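Local coordinates for acyl-[acyl-carrier-protein]--UDP-N-acetylglucosamine O-acyltransferase (Helicobacter pylori, PDB 1J2Z) that transfers a (3R)-hydroxyacyl chain from acyl carrier protein to UDP-N-acetylglucosamine, the first step of lipid A biosynthesis, as a homotrimer, at residues A[23-29]-A[40-46]; A[89-95]-A[113-119]. One frame throughout, in Å; residues are numbered along the deposited sequence.

Contact 1: A[23-29]-A[40-46]; sequences GEFCVIG and LHNNVTL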
loop_
_atom_site.group_PDB
_atom_site.type_symbol
_atom_site.label_atom_id
_atom_site.label_comp_id
_atom_site.label_asym_id
_atom_site.label_seq_id
_atom_site.Cartn_x
_atom_site.Cartn_y
_atom_site.Cartn_z
ATOM N N GLY A 23 20.949 -9.816 -11.443
ATOM C CA GLY A 23 20.444 -11.060 -10.886
ATOM C C GLY A 23 19.618 -11.893 -11.840
ATOM O O GLY A 23 19.394 -11.503 -12.984
ATOM N N GLU A 24 19.154 -13.043 -11.358
ATOM C CA GLU A 24 18.350 -13.964 -12.160
ATOM C C GLU A 24 17.045 -13.351 -12.667
ATOM O O GLU A 24 16.379 -12.597 -11.960
ATOM C CB GLU A 24 17.996 -15.212 -11.338
ATOM C CG GLU A 24 19.169 -15.876 -10.645
ATOM C CD GLU A 24 20.002 -16.721 -11.580
ATOM O OE1 GLU A 24 21.044 -17.233 -11.129
ATOM O OE2 GLU A 24 19.613 -16.880 -12.760
ATOM N N PHE A 25 16.688 -13.694 -13.899
ATOM C CA PHE A 25 15.445 -13.248 -14.517
ATOM C C PHE A 25 15.196 -11.747 -14.664
ATOM O O PHE A 25 14.048 -11.331 -14.785
ATOM C CB PHE A 25 14.256 -13.879 -13.774
ATOM C CG PHE A 25 14.366 -15.376 -13.616
ATOM C CD1 PHE A 25 14.312 -15.958 -12.353
ATOM C CD2 PHE A 25 14.554 -16.196 -14.726
ATOM C CE1 PHE A 25 14.446 -17.341 -12.190
ATOM C CE2 PHE A 25 14.691 -17.581 -14.581
ATOM C CZ PHE A 25 14.637 -18.155 -13.308
ATOM N N CYS A 26 16.234 -10.920 -14.644
ATOM C CA CYS A 26 15.987 -9.493 -14.828
ATOM C C CYS A 26 15.537 -9.293 -16.270
ATOM O O CYS A 26 15.901 -10.077 -17.146
ATOM C CB CYS A 26 17.248 -8.665 -14.571
ATOM S SG CYS A 26 17.625 -8.362 -12.823
ATOM N N VAL A 27 14.729 -8.266 -16.512
ATOM C CA VAL A 27 14.261 -7.953 -17.862
ATOM C C VAL A 27 14.711 -6.527 -18.149
ATOM O O VAL A 27 14.267 -5.581 -17.494
ATOM C CB VAL A 27 12.727 -8.046 -17.977
ATOM C CG1 VAL A 27 12.287 -7.699 -19.405
ATOM C CG2 VAL A 27 12.273 -9.455 -17.623
ATOM N N ILE A 28 15.608 -6.390 -19.122
ATOM C CA ILE A 28 16.178 -5.098 -19.483
ATOM C C ILE A 28 15.904 -4.720 -20.937
ATOM O O ILE A 28 16.396 -5.371 -21.860
ATOM C CB ILE A 28 17.698 -5.128 -19.201
ATOM C CG1 ILE A 28 17.913 -5.455 -17.719
ATOM C CG2 ILE A 28 18.351 -3.801 -19.587
ATOM C CD1 ILE A 28 19.360 -5.586 -17.309
ATOM N N GLY A 29 15.116 -3.658 -21.115
ATOM C CA GLY A 29 14.731 -3.178 -22.436
ATOM C C GLY A 29 15.822 -2.529 -23.273
ATOM O O GLY A 29 16.930 -2.271 -22.793
ATOM N N LEU A 40 21.688 -5.108 -9.722
ATOM C CA LEU A 40 20.286 -5.450 -9.849
ATOM C C LEU A 40 20.105 -6.823 -9.243
ATOM O O LEU A 40 20.795 -7.766 -9.628
ATOM C CB LEU A 40 19.865 -5.512 -11.319
ATOM C CG LEU A 40 20.059 -4.278 -12.197
ATOM C CD1 LEU A 40 19.481 -4.564 -13.575
ATOM C CD2 LEU A 40 19.375 -3.078 -11.567
ATOM N N HIS A 41 19.189 -6.947 -8.291
ATOM C CA HIS A 41 18.935 -8.253 -7.707
ATOM C C HIS A 41 18.127 -9.029 -8.731
ATOM O O HIS A 41 17.950 -8.573 -9.859
ATOM C CB HIS A 41 18.161 -8.110 -6.400
ATOM C CG HIS A 41 18.963 -7.475 -5.306
ATOM N ND1 HIS A 41 19.147 -8.070 -4.076
ATOM C CD2 HIS A 41 19.651 -6.311 -5.267
ATOM C CE1 HIS A 41 19.917 -7.299 -3.328
ATOM N NE2 HIS A 41 20.236 -6.225 -4.028
ATOM N N ASN A 42 17.644 -10.203 -8.357
ATOM C CA ASN A 42 16.853 -10.989 -9.291
ATOM C C ASN A 42 15.532 -10.291 -9.605
ATOM O O ASN A 42 15.017 -9.519 -8.800
ATOM C CB ASN A 42 16.552 -12.366 -8.692
ATOM C CG ASN A 42 15.628 -12.286 -7.485
ATOM O OD1 ASN A 42 14.407 -12.451 -7.602
ATOM N ND2 ASN A 42 16.203 -12.016 -6.322
ATOM N N ASN A 43 15.008 -10.555 -10.796
ATOM C CA ASN A 43 13.709 -10.034 -11.207
ATOM C C ASN A 43 13.461 -8.528 -11.194
ATOM O O ASN A 43 12.396 -8.076 -10.761
ATOM C CB ASN A 43 12.623 -10.724 -10.379
ATOM C CG ASN A 43 12.502 -12.203 -10.696
ATOM O OD1 ASN A 43 11.959 -12.584 -11.733
ATOM N ND2 ASN A 43 13.018 -13.041 -9.811
ATOM N N VAL A 44 14.432 -7.746 -11.647
ATOM C CA VAL A 44 14.219 -6.308 -11.733
ATOM C C VAL A 44 13.780 -6.042 -13.177
ATOM O O VAL A 44 14.331 -6.621 -14.118
ATOM C CB VAL A 44 15.511 -5.504 -11.444
ATOM C CG1 VAL A 44 15.291 -4.030 -11.780
ATOM C CG2 VAL A 44 15.903 -5.647 -9.975
ATOM N N THR A 45 12.771 -5.193 -13.357
ATOM C CA THR A 45 12.312 -4.868 -14.700
ATOM C C THR A 45 12.673 -3.426 -15.040
ATOM O O THR A 45 12.247 -2.497 -14.359
ATOM C CB THR A 45 10.788 -5.025 -14.844
ATOM O OG1 THR A 45 10.426 -6.399 -14.665
ATOM C CG2 THR A 45 10.332 -4.560 -16.225
ATOM N N LEU A 46 13.462 -3.249 -16.095
ATOM C CA LEU A 46 13.868 -1.922 -16.536
ATOM C C LEU A 46 13.428 -1.746 -17.987
ATOM O O LEU A 46 13.903 -2.452 -18.875
ATOM C CB LEU A 46 15.390 -1.778 -16.421
ATOM C CG LEU A 46 15.993 -2.061 -15.040
ATOM C CD1 LEU A 46 17.509 -1.897 -15.087
ATOM C CD2 LEU A 46 15.392 -1.108 -14.021
HETATM O O HOH W 1 11.633 -10.185 -13.810
#

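Contact 2: A[89-95]-A[113-119]; sequences REFCMIN and LMAYVHV. With SOG (octyl 1-thio-beta-D-glucopyranoside), chain B.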
loop_
_atom_site.group_PDB
_atom_site.type_symbol
_atom_site.label_atom_id
_atom_site.label_comp_id
_atom_site.label_asym_id
_atom_site.label_seq_id
_atom_site.Cartn_x
_atom_site.Cartn_y
_atom_site.Cartn_z
ATOM N N ARG A 89 14.198 -0.266 -3.116
ATOM C CA ARG A 89 13.682 -1.529 -2.616
ATOM C C ARG A 89 12.599 -2.228 -3.430
ATOM O O ARG A 89 12.143 -1.734 -4.462
ATOM C CB ARG A 89 13.213 -1.344 -1.169
ATOM C CG ARG A 89 14.333 -0.908 -0.226
ATOM C CD ARG A 89 15.512 -1.896 -0.239
ATOM N NE ARG A 89 15.113 -3.263 0.099
ATOM C CZ ARG A 89 15.649 -3.985 1.084
ATOM N NH1 ARG A 89 16.607 -3.474 1.843
ATOM N NH2 ARG A 89 15.245 -5.233 1.296
ATOM N N GLU A 90 12.207 -3.396 -2.930
ATOM C CA GLU A 90 11.208 -4.258 -3.552
ATOM C C GLU A 90 9.854 -3.621 -3.870
ATOM O O GLU A 90 9.308 -2.854 -3.080
ATOM C CB GLU A 90 10.958 -5.478 -2.659
ATOM C CG GLU A 90 12.169 -6.368 -2.413
ATOM C CD GLU A 90 13.082 -5.874 -1.300
ATOM O OE1 GLU A 90 13.941 -6.666 -0.872
ATOM O OE2 GLU A 90 12.955 -4.711 -0.853
ATOM N N PHE A 91 9.321 -3.964 -5.037
ATOM C CA PHE A 91 8.010 -3.495 -5.486
ATOM C C PHE A 91 7.865 -2.011 -5.799
ATOM O O PHE A 91 6.741 -1.510 -5.903
ATOM C CB PHE A 91 6.940 -3.901 -4.469
ATOM C CG PHE A 91 7.055 -5.329 -4.016
ATOM C CD1 PHE A 91 7.294 -5.632 -2.678
ATOM C CD2 PHE A 91 6.946 -6.370 -4.930
ATOM C CE1 PHE A 91 7.423 -6.955 -2.258
ATOM C CE2 PHE A 91 7.073 -7.696 -4.521
ATOM C CZ PHE A 91 7.313 -7.990 -3.181
ATOM N N CYS A 92 8.976 -1.297 -5.932
ATOM C CA CYS A 92 8.880 0.118 -6.284
ATOM C C CYS A 92 8.470 0.206 -7.745
ATOM O O CYS A 92 8.766 -0.690 -8.533
ATOM C CB CYS A 92 10.218 0.831 -6.097
ATOM S SG CYS A 92 10.577 1.251 -4.397
ATOM N N MET A 93 7.779 1.281 -8.104
ATOM C CA MET A 93 7.336 1.462 -9.480
ATOM C C MET A 93 7.592 2.920 -9.820
ATOM O O MET A 93 7.038 3.816 -9.188
ATOM C CB MET A 93 5.849 1.126 -9.592
ATOM C CG MET A 93 5.375 0.779 -10.999
ATOM S SD MET A 93 4.927 2.214 -11.958
ATOM C CE MET A 93 3.178 2.378 -11.544
ATOM N N ILE A 94 8.447 3.149 -10.810
ATOM C CA ILE A 94 8.818 4.500 -11.208
ATOM C C ILE A 94 8.645 4.691 -12.709
ATOM O O ILE A 94 9.193 3.932 -13.507
ATOM C CB ILE A 94 10.284 4.785 -10.829
ATOM C CG1 ILE A 94 10.482 4.549 -9.328
ATOM C CG2 ILE A 94 10.651 6.221 -11.182
ATOM C CD1 ILE A 94 11.909 4.732 -8.863
ATOM N N ASN A 95 7.886 5.714 -13.086
ATOM C CA ASN A 95 7.631 5.998 -14.491
ATOM C C ASN A 95 8.414 7.199 -14.996
ATOM O O ASN A 95 8.826 8.056 -14.212
ATOM C CB ASN A 95 6.139 6.271 -14.701
ATOM C CG ASN A 95 5.270 5.135 -14.211
ATOM O OD1 ASN A 95 5.430 3.990 -14.633
ATOM N ND2 ASN A 95 4.344 5.446 -13.315
ATOM N N LEU A 113 14.625 4.535 -1.368
ATOM C CA LEU A 113 13.195 4.456 -1.642
ATOM C C LEU A 113 12.822 3.058 -1.169
ATOM O O LEU A 113 13.184 2.066 -1.803
ATOM C CB LEU A 113 12.898 4.599 -3.141
ATOM C CG LEU A 113 13.547 5.764 -3.904
ATOM C CD1 LEU A 113 12.957 5.838 -5.310
ATOM C CD2 LEU A 113 13.321 7.060 -3.178
ATOM N N MET A 114 12.127 2.983 -0.039
ATOM C CA MET A 114 11.728 1.704 0.530
ATOM C C MET A 114 10.700 0.995 -0.341
ATOM O O MET A 114 10.290 1.518 -1.375
ATOM C CB MET A 114 11.202 1.906 1.955
ATOM C CG MET A 114 12.307 2.305 2.933
ATOM S SD MET A 114 11.776 2.472 4.645
ATOM C CE MET A 114 12.525 4.019 5.069
ATOM N N ALA A 115 10.291 -0.199 0.079
ATOM C CA ALA A 115 9.349 -1.006 -0.690
ATOM C C ALA A 115 7.991 -0.373 -0.960
ATOM O O ALA A 115 7.492 0.438 -0.178
ATOM C CB ALA A 115 9.166 -2.368 -0.015
ATOM N N TYR A 116 7.404 -0.764 -2.087
ATOM C CA TYR A 116 6.096 -0.296 -2.529
ATOM C C TYR A 116 6.012 1.206 -2.813
ATOM O O TYR A 116 4.915 1.760 -2.883
ATOM C CB TYR A 116 5.013 -0.673 -1.506
ATOM C CG TYR A 116 5.151 -2.065 -0.916
ATOM C CD1 TYR A 116 5.833 -2.262 0.281
ATOM C CD2 TYR A 116 4.586 -3.179 -1.545
ATOM C CE1 TYR A 116 5.953 -3.521 0.846
ATOM C CE2 TYR A 116 4.699 -4.459 -0.982
ATOM C CZ TYR A 116 5.390 -4.616 0.219
ATOM O OH TYR A 116 5.536 -5.851 0.799
ATOM N N VAL A 117 7.157 1.867 -2.963
ATOM C CA VAL A 117 7.157 3.302 -3.252
ATOM C C VAL A 117 6.878 3.549 -4.736
ATOM O O VAL A 117 7.478 2.918 -5.602
ATOM C CB VAL A 117 8.521 3.960 -2.898
ATOM C CG1 VAL A 117 8.624 5.343 -3.546
ATOM C CG2 VAL A 117 8.664 4.089 -1.385
ATOM N N HIS A 118 5.950 4.452 -5.031
ATOM C CA HIS A 118 5.660 4.774 -6.424
ATOM C C HIS A 118 6.017 6.221 -6.736
ATOM O O HIS A 118 5.592 7.138 -6.035
ATOM C CB HIS A 118 4.183 4.564 -6.766
ATOM C CG HIS A 118 3.812 5.085 -8.123
ATOM N ND1 HIS A 118 2.862 6.065 -8.312
ATOM C CD2 HIS A 118 4.304 4.799 -9.351
ATOM C CE1 HIS A 118 2.786 6.362 -9.597
ATOM N NE2 HIS A 118 3.651 5.608 -10.249
ATOM N N VAL A 119 6.799 6.418 -7.788
ATOM C CA VAL A 119 7.178 7.759 -8.212
ATOM C C VAL A 119 6.542 7.976 -9.579
ATOM O O VAL A 119 6.914 7.331 -10.555
ATOM C CB VAL A 119 8.704 7.913 -8.313
ATOM C CG1 VAL A 119 9.056 9.319 -8.816
ATOM C CG2 VAL A 119 9.326 7.672 -6.953
HETATM C C1 SOG B . -1.703 10.896 -11.155
HETATM C C2 SOG B . -0.872 10.667 -12.443
HETATM C C3 SOG B . -0.592 9.167 -12.611
HETATM C C4 SOG B . 0.185 8.689 -11.380
HETATM C C5 SOG B . -0.672 8.938 -10.112
HETATM C C6 SOG B . 0.073 8.498 -8.860
HETATM C "C1'" SOG B . -3.232 12.573 -10.374
HETATM C "C2'" SOG B . -2.985 13.345 -9.092
HETATM C "C3'" SOG B . -4.128 14.299 -8.799
HETATM C "C4'" SOG B . -3.884 15.080 -7.516
HETATM C "C5'" SOG B . -5.034 16.037 -7.228
HETATM C "C6'" SOG B . -4.855 16.710 -5.884
HETATM C "C7'" SOG B . -5.990 17.662 -5.584
HETATM C "C8'" SOG B . -5.786 18.316 -4.238
HETATM S S1 SOG B . -1.958 12.296 -10.968
HETATM O O2 SOG B . -1.581 11.157 -13.574
HETATM O O3 SOG B . 0.175 8.948 -13.777
HETATM O O4 SOG B . 0.477 7.307 -11.501
HETATM O O5 SOG B . -0.975 10.359 -10.014
HETATM O O6 SOG B . -0.116 7.112 -8.647
#

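Contact 1: A[23-29]-A[40-46]
Phe25 and Asn43 lie side by side and point the same way, the ring and amide planes 34° apart. OD1 of Asn43 sits against CB of Phe25 at 3.3 Å, while ND2 comes to the edge of the ring, near its plane. A water ties the pair together, donating to Phe25 O and, at 3.2 Å, to Asn43 OD1. The other end of the amide is fixed too: Asn43 ND2 gives a hydrogen bond of 2.7 Å to Asn42 OD1, arriving in the carbonyl plane on a lone pair. Asn42 OD1 is also bonded to Thr45 OG1 of the second subunit. Residues 23-26 and 41-44 round the same corner on successive coils of the left-handed parallel beta-helix of the hexapeptide-repeat acyltransferases, where Phe25 also meets its copies in both other subunits edge-to-face. Past the corner the chains pair as parallel strands, Val27 with Thr45 and Ile28 with Leu46; Leu46 N binds Val27 O at 2.8 Å, and Gly29 N closes on Leu46 O. Inside the coil, Ile28 and Leu40 reach toward each other tip to tip, CD1 of Ile28 3.9 Å from CD1 of Leu40. Leu34, on the next wall in strand 33-34, touches both of them.

Contact 2: A[89-95]-A[113-119]
Two neighbouring coils of the left-handed beta-helix turn the same corner here through matching type II turns, Arg89 to Cys92 and Met114 to Val117, and then run as parallel strands to the rim of the octyl thioglucoside pocket. Backbone bonds join the coils along their length, from Arg89 N to Leu113 O at one end to Asn95 N to Val119 O at the other; between them Tyr116 N binds Glu90 O at 3.0 Å. At the corner the rings of Phe91 and Tyr116 extend the same way with planes 24° apart, slid so that they barely overlap. CD1 of Phe91 comes to 3.3 Å from CE2 of Tyr116, while Tyr116 OH reaches across the trimer interface to Phe91 O of the second subunit. Arg89, bent at chi2 and chi3, turns back on Glu90 and grips its carboxylate side-on in a salt bridge, NE to OE2 at 2.8 Å and NH2 to OE1 at 2.9 Å; Thr66 of the second subunit holds Glu90 OE1 as well. Inside the coil, Ile94 CG2 packs on Val119 CB, and CD1 of Ile94 meets CD1 of Leu113 with the two side chains nearly at right angles. On the opposite face of the strands, Met93 and His118 run alongside each other. CG of His118 is anti to its backbone N (chi1 171°), which brings the imidazole edge beside the strand, with CD2 2.9 Å from Met93 O. Met93 CE lies 3.5 Å from both CD2 and NE2 of His118, and His118 CE1 is 3.1 Å from SOG O4.

Contacts 1 and 2 lie on one wall of the beta-helix, in the parallel sheet whose successive strands include 27-28, 45-46, 63-64, 93-94 and 118-119. Strand 63-64 is the single rung between them: the centres are 15 Å apart and the nearest atoms about 6 Å, with no direct touch. Both corners face the other two subunits. Phe61, on the intervening coil, touches Asn43 within the chain, and Phe61 of the second subunit packs against Phe91. Their relation to the pocket differs. Contact 1 is away from the annotated sites, whereas contact 2 supplies His118 to the detergent pocket and brings the side chain of Met93 within about 4 Å, nearest atoms, of that of Gln69, a substrate-binding residue.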